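Long-range contacts in Mll8374 protein (Mesorhizobium loti, PDB 3B5E), which probably hydrolyses carboxylic esters as a serine carboxylesterase of the alpha/beta-hydrolase fold: residues A[46-55]-A[201-210]; A[81-89]-A[144-152]. All coordinates share one frame; numbering follows the deposited sequence.

Both contacts belong to one alpha/beta-hydrolase domain, built round a mixed, mostly parallel sheet. They sit on opposite sides of the chain's centre, their own centres about 27 Å apart and their nearest atoms about 8 Å from each other. Along the chain, 46-55 comes first, then 81-89 and 144-152, and 201-210 closes the series, so interaction 1 spans all of interaction 2. Interaction 1 pairs helix 47-53 with helix 203-214; interaction 2 ties the start of helix 85-106 to the loop that follows strand 138-142. Leu46 and Met145, one from each contact, lie near the probable nucleophile elbow without touching it, so both contacts border the region of the presumed active site.

Interaction 1 of 2, residues A[46-55]-A[201-210]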
ATOM      1  N   LEU A  46      -5.753   3.481  -8.626  1.00 19.57           N
ATOM      2  CA  LEU A  46      -5.267   4.465  -7.662  1.00 20.28           C
ATOM      3  C   LEU A  46      -4.510   5.620  -8.313  1.00 21.99           C
ATOM      4  O   LEU A  46      -4.071   6.542  -7.611  1.00 21.17           O
ATOM      5  CB  LEU A  46      -4.386   3.781  -6.611  1.00 19.32           C
ATOM      6  CG  LEU A  46      -4.987   2.740  -5.644  1.00 17.20           C
ATOM      7  CD1 LEU A  46      -3.972   2.385  -4.627  1.00 19.49           C
ATOM      8  CD2 LEU A  46      -6.280   3.315  -4.984  1.00 22.34           C
ATOM      9  N   VAL A  47      -4.374   5.599  -9.647  1.00 21.05           N
ATOM     10  CA  VAL A  47      -3.591   6.617 -10.333  1.00 20.45           C
ATOM     11  C   VAL A  47      -4.218   8.033 -10.197  1.00 17.12           C
ATOM     12  O   VAL A  47      -3.517   8.983  -9.888  1.00 20.23           O
ATOM     13  CB  VAL A  47      -3.259   6.215 -11.815  1.00 21.12           C
ATOM     14  CG1 VAL A  47      -2.648   7.390 -12.591  1.00 19.89           C
ATOM     15  CG2 VAL A  47      -2.307   5.018 -11.848  1.00 18.29           C
ATOM     16  N   PRO A  48      -5.526   8.168 -10.408  1.00 18.71           N
ATOM     17  CA  PRO A  48      -6.149   9.482 -10.153  1.00 20.21           C
ATOM     18  C   PRO A  48      -5.940  10.019  -8.722  1.00 20.86           C
ATOM     19  O   PRO A  48      -5.596  11.171  -8.551  1.00 23.95           O
ATOM     20  CB  PRO A  48      -7.616   9.233 -10.480  1.00 20.96           C
ATOM     21  CG  PRO A  48      -7.587   8.072 -11.450  1.00 23.52           C
ATOM     22  CD  PRO A  48      -6.520   7.192 -10.891  1.00 20.40           C
ATOM     23  N   LEU A  49      -6.103   9.185  -7.706  1.00 22.49           N
ATOM     24  CA  LEU A  49      -5.839   9.616  -6.335  1.00 22.72           C
ATOM     25  C   LEU A  49      -4.372  10.035  -6.158  1.00 20.59           C
ATOM     26  O   LEU A  49      -4.078  11.081  -5.573  1.00 21.21           O
ATOM     27  CB  LEU A  49      -6.163   8.456  -5.385  1.00 22.75           C
ATOM     28  CG  LEU A  49      -6.142   8.683  -3.881  1.00 26.66           C
ATOM     29  CD1 LEU A  49      -7.479   9.313  -3.480  1.00 33.56           C
ATOM     30  CD2 LEU A  49      -5.932   7.351  -3.162  1.00 27.57           C
ATOM     31  N   ALA A  50      -3.464   9.202  -6.654  1.00 21.79           N
ATOM     32  CA  ALA A  50      -2.019   9.446  -6.567  1.00 20.97           C
ATOM     33  C   ALA A  50      -1.625  10.779  -7.176  1.00 21.61           C
ATOM     34  O   ALA A  50      -0.801  11.503  -6.616  1.00 20.63           O
ATOM     35  CB  ALA A  50      -1.233   8.300  -7.227  1.00 20.72           C
ATOM     36  N   ARG A  51      -2.221  11.109  -8.316  0.50 21.89           N
ATOM     37  CA  ARG A  51      -1.956  12.382  -8.990  0.50 25.09           C
ATOM     38  C   ARG A  51      -2.451  13.580  -8.199  0.50 23.53           C
ATOM     39  O   ARG A  51      -1.811  14.622  -8.208  0.50 23.18           O
ATOM     40  CB  ARG A  51      -2.605  12.415 -10.369  0.50 24.42           C
ATOM     41  CG  ARG A  51      -1.809  11.693 -11.414  0.50 30.77           C
ATOM     42  CD  ARG A  51      -2.363  11.980 -12.806  0.50 31.35           C
ATOM     43  NE  ARG A  51      -3.706  11.427 -12.999  0.50 40.22           N
ATOM     44  CZ  ARG A  51      -4.123  10.798 -14.103  0.50 34.85           C
ATOM     45  NH1 ARG A  51      -3.313  10.615 -15.138  0.50 33.46           N
ATOM     46  NH2 ARG A  51      -5.363  10.333 -14.154  0.50 29.90           N
ATOM     47  N   ARG A  52      -3.599  13.432  -7.541  0.50 24.06           N
ATOM     48  CA  ARG A  52      -4.094  14.472  -6.646  0.50 24.99           C
ATOM     49  C   ARG A  52      -3.101  14.668  -5.494  0.50 23.92           C
ATOM     50  O   ARG A  52      -2.797  15.808  -5.121  0.50 25.24           O
ATOM     51  CB  ARG A  52      -5.509  14.144  -6.118  0.50 24.41           C
ATOM     52  CG  ARG A  52      -6.560  13.970  -7.230  0.50 27.89           C
ATOM     53  CD  ARG A  52      -8.022  13.998  -6.738  0.50 29.40           C
ATOM     54  NE  ARG A  52      -8.505  12.755  -6.117  0.50 39.14           N
ATOM     55  CZ  ARG A  52      -9.159  11.770  -6.740  0.50 38.39           C
ATOM     56  NH1 ARG A  52      -9.431  11.822  -8.041  0.50 33.80           N
ATOM     57  NH2 ARG A  52      -9.547  10.713  -6.043  0.50 38.34           N
ATOM     58  N   ILE A  53      -2.571  13.566  -4.963  1.00 20.93           N
ATOM     59  CA  ILE A  53      -1.635  13.608  -3.825  1.00 22.54           C
ATOM     60  C   ILE A  53      -0.287  14.227  -4.211  1.00 22.75           C
ATOM     61  O   ILE A  53       0.227  15.093  -3.496  1.00 21.35           O
ATOM     62  CB  ILE A  53      -1.410  12.216  -3.202  1.00 20.24           C
ATOM     63  CG1 ILE A  53      -2.706  11.718  -2.554  1.00 24.31           C
ATOM     64  CG2 ILE A  53      -0.279  12.227  -2.147  1.00 20.88           C
ATOM     65  CD1 ILE A  53      -2.728  10.233  -2.204  1.00 18.84           C
ATOM     66  N   ALA A  54       0.280  13.772  -5.329  1.00 21.80           N
ATOM     67  CA  ALA A  54       1.650  14.132  -5.701  1.00 20.04           C
ATOM     68  C   ALA A  54       1.737  14.170  -7.233  1.00 20.90           C
ATOM     69  O   ALA A  54       2.189  13.228  -7.866  1.00 20.96           O
ATOM     70  CB  ALA A  54       2.625  13.151  -5.137  1.00 18.73           C
ATOM     71  N   PRO A  55       1.275  15.263  -7.835  1.00 21.95           N
ATOM     72  CA  PRO A  55       1.186  15.294  -9.310  1.00 21.46           C
ATOM     73  C   PRO A  55       2.477  15.114 -10.119  1.00 19.79           C
ATOM     74  O   PRO A  55       2.395  14.924 -11.341  1.00 22.89           O
ATOM     75  CB  PRO A  55       0.573  16.667  -9.599  1.00 23.09           C
ATOM     76  CG  PRO A  55       0.624  17.422  -8.353  1.00 23.34           C
ATOM     77  CD  PRO A  55       0.794  16.505  -7.208  1.00 23.09           C
ATOM     78  N   ILE A 201     -12.879   5.170  -1.229  1.00 21.30           N
ATOM     79  CA  ILE A 201     -11.872   6.184  -1.037  1.00 21.86           C
ATOM     80  C   ILE A 201     -12.042   7.275  -2.064  1.00 20.92           C
ATOM     81  O   ILE A 201     -12.697   7.099  -3.096  1.00 20.75           O
ATOM     82  CB  ILE A 201     -10.435   5.600  -1.077  1.00 23.04           C
ATOM     83  CG1 ILE A 201     -10.185   4.818  -2.381  1.00 25.12           C
ATOM     84  CG2 ILE A 201     -10.164   4.732   0.196  1.00 21.27           C
ATOM     85  CD1 ILE A 201      -8.713   4.509  -2.631  1.00 20.80           C
ATOM     86  N   GLY A 202     -11.453   8.423  -1.786  1.00 21.59           N
ATOM     87  CA  GLY A 202     -11.707   9.596  -2.622  1.00 23.40           C
ATOM     88  C   GLY A 202     -10.920  10.819  -2.222  1.00 23.91           C
ATOM     89  O   GLY A 202      -9.889  10.727  -1.603  1.00 21.33           O
ATOM     90  N   ASP A 203     -11.443  11.983  -2.558  1.00 23.41           N
ATOM     91  CA  ASP A 203     -10.744  13.233  -2.265  1.00 25.66           C
ATOM     92  C   ASP A 203     -10.385  13.502  -0.809  1.00 23.06           C
ATOM     93  O   ASP A 203      -9.295  14.029  -0.546  1.00 23.17           O
ATOM     94  CB  ASP A 203     -11.533  14.427  -2.807  1.00 26.78           C
ATOM     95  CG  ASP A 203     -11.675  14.408  -4.352  1.00 42.96           C
ATOM     96  OD1 ASP A 203     -10.693  13.996  -5.054  1.00 44.01           O
ATOM     97  OD2 ASP A 203     -12.794  14.806  -4.830  1.00 52.93           O
ATOM     98  N   PRO A 204     -11.278  13.161   0.146  1.00 23.11           N
ATOM     99  CA  PRO A 204     -10.869  13.301   1.547  1.00 22.90           C
ATOM    100  C   PRO A 204      -9.603  12.517   1.909  1.00 22.52           C
ATOM    101  O   PRO A 204      -8.802  12.992   2.715  1.00 20.07           O
ATOM    102  CB  PRO A 204     -12.077  12.753   2.341  1.00 23.71           C
ATOM    103  CG  PRO A 204     -13.223  12.864   1.399  1.00 25.68           C
ATOM    104  CD  PRO A 204     -12.650  12.633   0.026  1.00 22.83           C
ATOM    105  N   ASP A 205      -9.431  11.336   1.332  1.00 20.44           N
ATOM    106  CA  ASP A 205      -8.218  10.550   1.550  1.00 20.73           C
ATOM    107  C   ASP A 205      -7.000  11.225   0.987  1.00 20.02           C
ATOM    108  O   ASP A 205      -5.981  11.326   1.664  1.00 20.31           O
ATOM    109  CB  ASP A 205      -8.359   9.144   0.976  1.00 18.68           C
ATOM    110  CG  ASP A 205      -9.538   8.422   1.580  1.00 20.50           C
ATOM    111  OD1 ASP A 205      -9.322   7.885   2.677  1.00 23.02           O
ATOM    112  OD2 ASP A 205     -10.666   8.469   1.024  1.00 21.22           O
ATOM    113  N   ALA A 206      -7.119  11.734  -0.239  1.00 21.61           N
ATOM    114  CA  ALA A 206      -6.010  12.444  -0.899  1.00 22.71           C
ATOM    115  C   ALA A 206      -5.569  13.673  -0.116  1.00 22.17           C
ATOM    116  O   ALA A 206      -4.376  13.911   0.048  1.00 22.04           O
ATOM    117  CB  ALA A 206      -6.410  12.865  -2.268  1.00 20.94           C
ATOM    118  N   ALA A 207      -6.536  14.442   0.369  1.00 19.58           N
ATOM    119  CA  ALA A 207      -6.234  15.616   1.167  1.00 19.22           C
ATOM    120  C   ALA A 207      -5.411  15.261   2.413  1.00 19.86           C
ATOM    121  O   ALA A 207      -4.426  15.920   2.754  1.00 21.04           O
ATOM    122  CB  ALA A 207      -7.510  16.312   1.572  1.00 19.64           C
ATOM    123  N   ILE A 208      -5.820  14.211   3.101  1.00 19.62           N
ATOM    124  CA  ILE A 208      -5.092  13.761   4.292  1.00 20.92           C
ATOM    125  C   ILE A 208      -3.689  13.242   3.960  1.00 21.20           C
ATOM    126  O   ILE A 208      -2.722  13.608   4.641  1.00 18.47           O
ATOM    127  CB  ILE A 208      -5.869  12.697   5.077  1.00 21.02           C
ATOM    128  CG1 ILE A 208      -7.091  13.340   5.782  1.00 22.61           C
ATOM    129  CG2 ILE A 208      -4.985  12.013   6.100  1.00 18.26           C
ATOM    130  CD1 ILE A 208      -8.099  12.324   6.356  1.00 20.72           C
ATOM    131  N   VAL A 209      -3.565  12.384   2.947  1.00 21.60           N
ATOM    132  CA  VAL A 209      -2.232  11.855   2.571  1.00 19.66           C
ATOM    133  C   VAL A 209      -1.253  13.033   2.243  1.00 21.88           C
ATOM    134  O   VAL A 209      -0.096  13.062   2.682  1.00 21.27           O
ATOM    135  CB  VAL A 209      -2.289  10.843   1.397  1.00 19.22           C
ATOM    136  CG1 VAL A 209      -0.854  10.364   1.032  1.00 19.96           C
ATOM    137  CG2 VAL A 209      -3.224   9.654   1.691  1.00 16.52           C
ATOM    138  N   ARG A 210      -1.740  14.001   1.488  1.00 21.51           N
ATOM    139  CA  ARG A 210      -0.973  15.202   1.178  1.00 25.73           C
ATOM    140  C   ARG A 210      -0.500  15.945   2.390  1.00 23.83           C
ATOM    141  O   ARG A 210       0.684  16.293   2.481  1.00 25.03           O
ATOM    142  CB  ARG A 210      -1.809  16.164   0.374  1.00 27.56           C
ATOM    143  CG  ARG A 210      -1.452  16.179  -1.022  1.00 35.03           C
ATOM    144  CD  ARG A 210      -2.503  16.897  -1.800  1.00 42.96           C
ATOM    145  NE  ARG A 210      -2.207  18.304  -1.854  1.00 41.29           N
ATOM    146  CZ  ARG A 210      -1.276  18.853  -2.623  1.00 52.74           C
ATOM    147  NH1 ARG A 210      -0.510  18.104  -3.414  1.00 58.77           N
ATOM    148  NH2 ARG A 210      -1.106  20.170  -2.587  1.00 58.16           N
TER
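Ile53 drives its CD1 and CG2 methyls against Val209, CD1 coming to 3.7 Å from Val209 CB, while its CG1 lies over Ala206. With CG1 turned anti to the carbonyl carbon (chi1 -66°), CD1 extends into the buried seam between the helices. Leu49 packs beside it, CD1 3.9 Å from Ala206 CB, and the small Ala206 is consistent with the helix axes coming to 8.9 Å. At the start of both segments Leu46 CD2 meets Ile201 CD1 at 3.6 Å, side chains crossing at about a right angle. Cutting Ile53 back to an alanine is likely to take from Val209 its apolar partner across the helix pair and open a gap beside Ala206.

The solvent side is looser, with two exposed arginines reaching across. In one of its two modelled conformers Arg52 NE lies 2.7 Å from Asp203 OD1, a doubtful salt bridge in which the oxygen sits over the guanidinium face, with no N-H aimed at it. Arg210 NH1 donates to Ile53 O at 3.1 Å, from above the carbonyl plane. Ile53 and Val209 also touch strands 113-118 and 160-166 respectively: two helices side by side on one face of the central sheet, as in alpha/beta hydrolases.

Interaction 2 of 2, residues A[81-89]-A[144-152]; sequences TRFEQKSIL and PMPVLDHVP. With EDO (1,2-ethanediol), chain N.
Gln85 leaves the backbone with CG anti to the carbonyl carbon (chi1 -60°) and bends again at chi2 (-67°), which swings its amide round to the backbone of Val147 and Asp149. The contact joins the first turn of helix 85-106 to the loop at the C-terminal end of central strand 138-142 in this alpha/beta-hydrolase fold. Both ends of the amide are used. NE2 donates to Val147 O at 2.9 Å, almost straight and in the plane of both groups, and also to Phe83 O, which it meets from above the carbonyl plane. OE1 receives Asp149 N at 2.8 Å, again from above its plane, and a water that bridges to His150 N. These bonds fix the rotation of the amide, and the Asp149 carboxylate stacks on it with the planes only 5° apart.

Next to the amide the packing turns apolar. Ile88 sets CD1 against Val147 CG2 and CG2 against Leu148 CD2, while Val147 CG1 approaches the Phe83 ring obliquely, 3.7 Å from CD2. Met145, present as selenomethionine, brings its SE to the edge of that ring, which also packs edge-to-face with Phe75. Helix 120-131 backs the cluster, with Ser127 touching both Ile88 and Val147. A second water links the two backbones, accepting from Phe83 N at 2.9 Å and donating to Val147 O at 2.8 Å.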
ATOM      1  N   THR A  81     -12.465 -11.343   5.883  1.00 24.49           N
ATOM      2  CA  THR A  81     -11.619 -11.119   7.061  1.00 24.10           C
ATOM      3  C   THR A  81     -10.558 -12.200   7.324  1.00 24.28           C
ATOM      4  O   THR A  81      -9.707 -11.996   8.187  1.00 26.28           O
ATOM      5  CB  THR A  81     -12.427 -10.862   8.360  1.00 25.84           C
ATOM      6  OG1 THR A  81     -12.914 -12.108   8.877  1.00 23.22           O
ATOM      7  CG2 THR A  81     -13.578  -9.884   8.124  1.00 22.31           C
ATOM      8  N   ARG A  82     -10.564 -13.302   6.571  1.00 20.10           N
ATOM      9  CA  ARG A  82      -9.611 -14.391   6.781  1.00 23.00           C
ATOM     10  C   ARG A  82      -8.852 -14.772   5.521  1.00 21.44           C
ATOM     11  O   ARG A  82      -9.440 -15.157   4.520  1.00 18.98           O
ATOM     12  CB  ARG A  82     -10.303 -15.627   7.324  1.00 23.28           C
ATOM     13  CG  ARG A  82     -10.771 -15.446   8.758  1.00 29.25           C
ATOM     14  CD  ARG A  82     -10.998 -16.760   9.471  1.00 30.11           C
ATOM     15  NE  ARG A  82      -9.816 -17.607   9.720  1.00 38.91           N
ATOM     16  CZ  ARG A  82      -9.564 -18.785   9.128  1.00 40.65           C
ATOM     17  NH1 ARG A  82     -10.358 -19.279   8.178  1.00 28.67           N
ATOM     18  NH2 ARG A  82      -8.481 -19.478   9.477  1.00 46.63           N
ATOM     19  N   PHE A  83      -7.532 -14.744   5.618  1.00 21.21           N
ATOM     20  CA  PHE A  83      -6.683 -14.833   4.447  1.00 21.57           C
ATOM     21  C   PHE A  83      -5.720 -15.985   4.569  1.00 20.22           C
ATOM     22  O   PHE A  83      -5.348 -16.389   5.684  1.00 22.32           O
ATOM     23  CB  PHE A  83      -5.979 -13.501   4.226  1.00 21.31           C
ATOM     24  CG  PHE A  83      -6.939 -12.366   4.138  1.00 20.64           C
ATOM     25  CD1 PHE A  83      -7.616 -12.133   2.958  1.00 22.87           C
ATOM     26  CD2 PHE A  83      -7.237 -11.603   5.249  1.00 22.96           C
ATOM     27  CE1 PHE A  83      -8.548 -11.136   2.868  1.00 24.40           C
ATOM     28  CE2 PHE A  83      -8.190 -10.617   5.179  1.00 22.41           C
ATOM     29  CZ  PHE A  83      -8.830 -10.359   3.973  1.00 25.41           C
ATOM     30  N   GLU A  84      -5.321 -16.531   3.424  0.50 21.11           N
ATOM     31  CA  GLU A  84      -4.413 -17.673   3.388  0.50 20.86           C
ATOM     32  C   GLU A  84      -3.014 -17.193   3.755  0.50 19.06           C
ATOM     33  O   GLU A  84      -2.420 -16.393   3.045  0.50 18.63           O
ATOM     34  CB  GLU A  84      -4.420 -18.350   2.014  0.50 20.84           C
ATOM     35  CG  GLU A  84      -5.771 -18.929   1.659  0.50 22.34           C
ATOM     36  CD  GLU A  84      -5.791 -19.705   0.359  0.50 24.06           C
ATOM     37  OE1 GLU A  84      -4.732 -19.809  -0.291  0.50 26.54           O
ATOM     38  OE2 GLU A  84      -6.876 -20.206  -0.016  0.50 31.69           O
ATOM     39  N   GLN A  85      -2.496 -17.703   4.867  1.00 17.12           N
ATOM     40  CA  GLN A  85      -1.284 -17.176   5.439  1.00 18.77           C
ATOM     41  C   GLN A  85      -0.085 -17.497   4.554  1.00 18.35           C
ATOM     42  O   GLN A  85       0.752 -16.632   4.340  1.00 19.67           O
ATOM     43  CB  GLN A  85      -1.119 -17.683   6.863  1.00 17.33           C
ATOM     44  CG  GLN A  85      -2.238 -17.291   7.777  1.00 18.63           C
ATOM     45  CD  GLN A  85      -2.286 -15.814   8.040  1.00 21.95           C
ATOM     46  OE1 GLN A  85      -1.343 -15.257   8.581  1.00 20.10           O
ATOM     47  NE2 GLN A  85      -3.377 -15.181   7.687  1.00 19.18           N
ATOM     48  N   LYS A  86      -0.061 -18.704   3.985  1.00 19.77           N
ATOM     49  CA  LYS A  86       0.977 -19.106   3.029  1.00 21.85           C
ATOM     50  C   LYS A  86       1.016 -18.177   1.788  1.00 20.50           C
ATOM     51  O   LYS A  86       2.085 -17.851   1.265  1.00 19.74           O
ATOM     52  CB  LYS A  86       0.768 -20.586   2.650  1.00 21.94           C
ATOM     53  CG  LYS A  86       1.821 -21.183   1.776  1.00 29.65           C
ATOM     54  N   SER A  87      -0.159 -17.734   1.352  1.00 19.14           N
ATOM     55  CA  SER A  87      -0.293 -16.774   0.277  1.00 18.99           C
ATOM     56  C   SER A  87       0.241 -15.382   0.619  1.00 20.24           C
ATOM     57  O   SER A  87       0.964 -14.778  -0.177  1.00 18.42           O
ATOM     58  CB  SER A  87      -1.735 -16.711  -0.180  1.00 19.28           C
ATOM     59  OG  SER A  87      -1.844 -15.900  -1.332  1.00 15.99           O
ATOM     60  N   ILE A  88      -0.078 -14.888   1.810  1.00 19.93           N
ATOM     61  CA  ILE A  88       0.451 -13.596   2.254  1.00 19.28           C
ATOM     62  C   ILE A  88       1.976 -13.664   2.266  1.00 19.71           C
ATOM     63  O   ILE A  88       2.651 -12.783   1.778  1.00 16.72           O
ATOM     64  CB  ILE A  88      -0.058 -13.181   3.667  1.00 18.33           C
ATOM     65  CG1 ILE A  88      -1.592 -13.005   3.679  1.00 18.53           C
ATOM     66  CG2 ILE A  88       0.621 -11.851   4.152  1.00 19.72           C
ATOM     67  CD1 ILE A  88      -2.241 -12.793   5.059  1.00 19.54           C
ATOM     68  N   LEU A  89       2.506 -14.733   2.822  1.00 19.21           N
ATOM     69  CA  LEU A  89       3.958 -14.867   2.930  1.00 21.94           C
ATOM     70  C   LEU A  89       4.639 -14.893   1.539  1.00 20.27           C
ATOM     71  O   LEU A  89       5.642 -14.196   1.331  1.00 19.68           O
ATOM     72  CB  LEU A  89       4.319 -16.085   3.761  1.00 23.15           C
ATOM     73  CG  LEU A  89       4.472 -15.911   5.287  1.00 26.16           C
ATOM     74  CD1 LEU A  89       3.371 -15.072   5.932  1.00 30.09           C
ATOM     75  CD2 LEU A  89       4.526 -17.268   5.937  1.00 29.45           C
ATOM     76  N   PRO A 144      -7.393  -0.338   6.024  1.00 19.63           N
ATOM     77  CA  PRO A 144      -6.684  -1.570   6.287  1.00 20.47           C
ATOM     78  C   PRO A 144      -7.272  -2.365   7.463  1.00 19.88           C
ATOM     79  O   PRO A 144      -8.137  -1.881   8.163  1.00 21.11           O
ATOM     80  CB  PRO A 144      -5.297  -1.070   6.685  1.00 18.96           C
ATOM     81  CG  PRO A 144      -5.658   0.211   7.465  1.00 20.29           C
ATOM     82  CD  PRO A 144      -6.789   0.803   6.746  1.00 21.41           C
HETATM   83  N   MSE A 145      -6.776  -3.577   7.646  1.00 20.54           N
HETATM   84  CA  MSE A 145      -7.079  -4.420   8.790  1.00 20.40           C
HETATM   85  C   MSE A 145      -5.894  -5.338   9.032  1.00 21.05           C
HETATM   86  O   MSE A 145      -5.084  -5.515   8.143  1.00 21.83           O
HETATM   87  CB  MSE A 145      -8.370  -5.234   8.560  1.00 21.15           C
HETATM   88  CG  MSE A 145      -8.269  -6.330   7.512  1.00 20.76           C
HETATM   89 SE   MSE A 145      -9.880  -7.385   7.451  0.75 17.84          SE
HETATM   90  CE  MSE A 145      -9.766  -8.273   9.190  1.00 19.54           C
ATOM     91  N   PRO A 146      -5.769  -5.909  10.253  1.00 22.08           N
ATOM     92  CA  PRO A 146      -4.780  -6.962  10.457  1.00 22.19           C
ATOM     93  C   PRO A 146      -5.159  -8.215   9.671  1.00 20.48           C
ATOM     94  O   PRO A 146      -6.338  -8.569   9.593  1.00 17.94           O
ATOM     95  CB  PRO A 146      -4.841  -7.239  11.983  1.00 22.19           C
ATOM     96  CG  PRO A 146      -5.567  -6.032  12.576  1.00 22.45           C
ATOM     97  CD  PRO A 146      -6.521  -5.616  11.489  1.00 20.16           C
ATOM     98  N   VAL A 147      -4.151  -8.833   9.063  1.00 19.42           N
ATOM     99  CA  VAL A 147      -4.327 -10.025   8.207  1.00 17.82           C
ATOM    100  C   VAL A 147      -3.400 -11.195   8.549  1.00 18.59           C
ATOM    101  O   VAL A 147      -3.649 -12.316   8.113  1.00 19.29           O
ATOM    102  CB  VAL A 147      -4.173  -9.690   6.695  1.00 19.92           C
ATOM    103  CG1 VAL A 147      -5.207  -8.640   6.271  1.00 17.37           C
ATOM    104  CG2 VAL A 147      -2.741  -9.190   6.321  1.00 14.08           C
ATOM    105  N   LEU A 148      -2.327 -10.934   9.300  1.00 20.42           N
ATOM    106  CA  LEU A 148      -1.334 -11.932   9.632  1.00 22.03           C
ATOM    107  C   LEU A 148      -1.710 -12.565  10.942  1.00 23.17           C
ATOM    108  O   LEU A 148      -1.968 -11.874  11.901  1.00 23.24           O
ATOM    109  CB  LEU A 148       0.061 -11.329   9.792  1.00 22.38           C
ATOM    110  CG  LEU A 148       0.956 -11.188   8.578  1.00 27.44           C
ATOM    111  CD1 LEU A 148       2.318 -10.619   9.054  1.00 28.36           C
ATOM    112  CD2 LEU A 148       1.093 -12.552   7.882  1.00 19.73           C
ATOM    113  N   ASP A 149      -1.732 -13.880  10.992  1.00 23.92           N
ATOM    114  CA  ASP A 149      -2.027 -14.567  12.239  1.00 24.26           C
ATOM    115  C   ASP A 149      -0.841 -14.564  13.199  1.00 26.62           C
ATOM    116  O   ASP A 149      -1.034 -14.458  14.403  1.00 29.91           O
ATOM    117  CB  ASP A 149      -2.420 -16.026  11.988  1.00 25.97           C
ATOM    118  CG  ASP A 149      -3.775 -16.173  11.292  1.00 27.11           C
ATOM    119  OD1 ASP A 149      -4.543 -15.173  11.216  1.00 33.23           O
ATOM    120  OD2 ASP A 149      -4.033 -17.315  10.811  1.00 34.99           O
ATOM    121  N   HIS A 150       0.362 -14.742  12.680  1.00 28.29           N
ATOM    122  CA  HIS A 150       1.555 -14.717  13.506  1.00 30.38           C
ATOM    123  C   HIS A 150       2.466 -13.620  12.949  1.00 29.59           C
ATOM    124  O   HIS A 150       2.748 -13.565  11.742  1.00 32.26           O
ATOM    125  CB  HIS A 150       2.227 -16.095  13.557  1.00 33.03           C
ATOM    126  CG  HIS A 150       1.301 -17.193  14.005  1.00 43.59           C
ATOM    127  ND1 HIS A 150       0.603 -17.141  15.196  1.00 51.57           N
ATOM    128  CD2 HIS A 150       0.934 -18.353  13.407  1.00 48.28           C
ATOM    129  CE1 HIS A 150      -0.142 -18.226  15.318  1.00 51.14           C
ATOM    130  NE2 HIS A 150       0.040 -18.978  14.246  1.00 51.24           N
ATOM    131  N   VAL A 151       2.844 -12.696  13.829  1.00 27.90           N
ATOM    132  CA  VAL A 151       3.643 -11.544  13.453  1.00 27.43           C
ATOM    133  C   VAL A 151       5.014 -11.762  14.043  1.00 25.53           C
ATOM    134  O   VAL A 151       5.124 -12.063  15.221  1.00 23.97           O
ATOM    135  CB  VAL A 151       3.013 -10.240  14.001  1.00 27.28           C
ATOM    136  CG1 VAL A 151       3.746  -9.049  13.481  1.00 29.48           C
ATOM    137  CG2 VAL A 151       1.520 -10.170  13.628  1.00 27.41           C
ATOM    138  N   PRO A 152       6.068 -11.632  13.237  1.00 24.18           N
ATOM    139  CA  PRO A 152       7.388 -11.711  13.837  1.00 25.15           C
ATOM    140  C   PRO A 152       7.676 -10.478  14.695  1.00 24.40           C
ATOM    141  O   PRO A 152       6.967  -9.495  14.589  1.00 24.59           O
ATOM    142  CB  PRO A 152       8.335 -11.756  12.638  1.00 23.18           C
ATOM    143  CG  PRO A 152       7.501 -11.688  11.442  1.00 26.21           C
ATOM    144  CD  PRO A 152       6.124 -11.366  11.792  1.00 24.36           C
TER
HETATM  145  C1  EDO N 234      -2.794 -21.555   5.226  1.00 45.48           C
HETATM  146  O1  EDO N 234      -1.601 -20.938   4.771  1.00 37.52           O
HETATM  147  C2  EDO N 234      -3.227 -20.858   6.502  1.00 43.66           C
HETATM  148  O2  EDO N 234      -4.120 -19.819   6.132  1.00 34.48           O
HETATM  149  O   HOH W   1      -7.715 -11.330   9.607  1.00 39.00           O
HETATM  150  O   HOH W   2      -6.236 -13.447   7.927  1.00 27.93           O
HETATM  151  O   HOH W   3       0.851 -15.948  10.037  1.00 30.02           O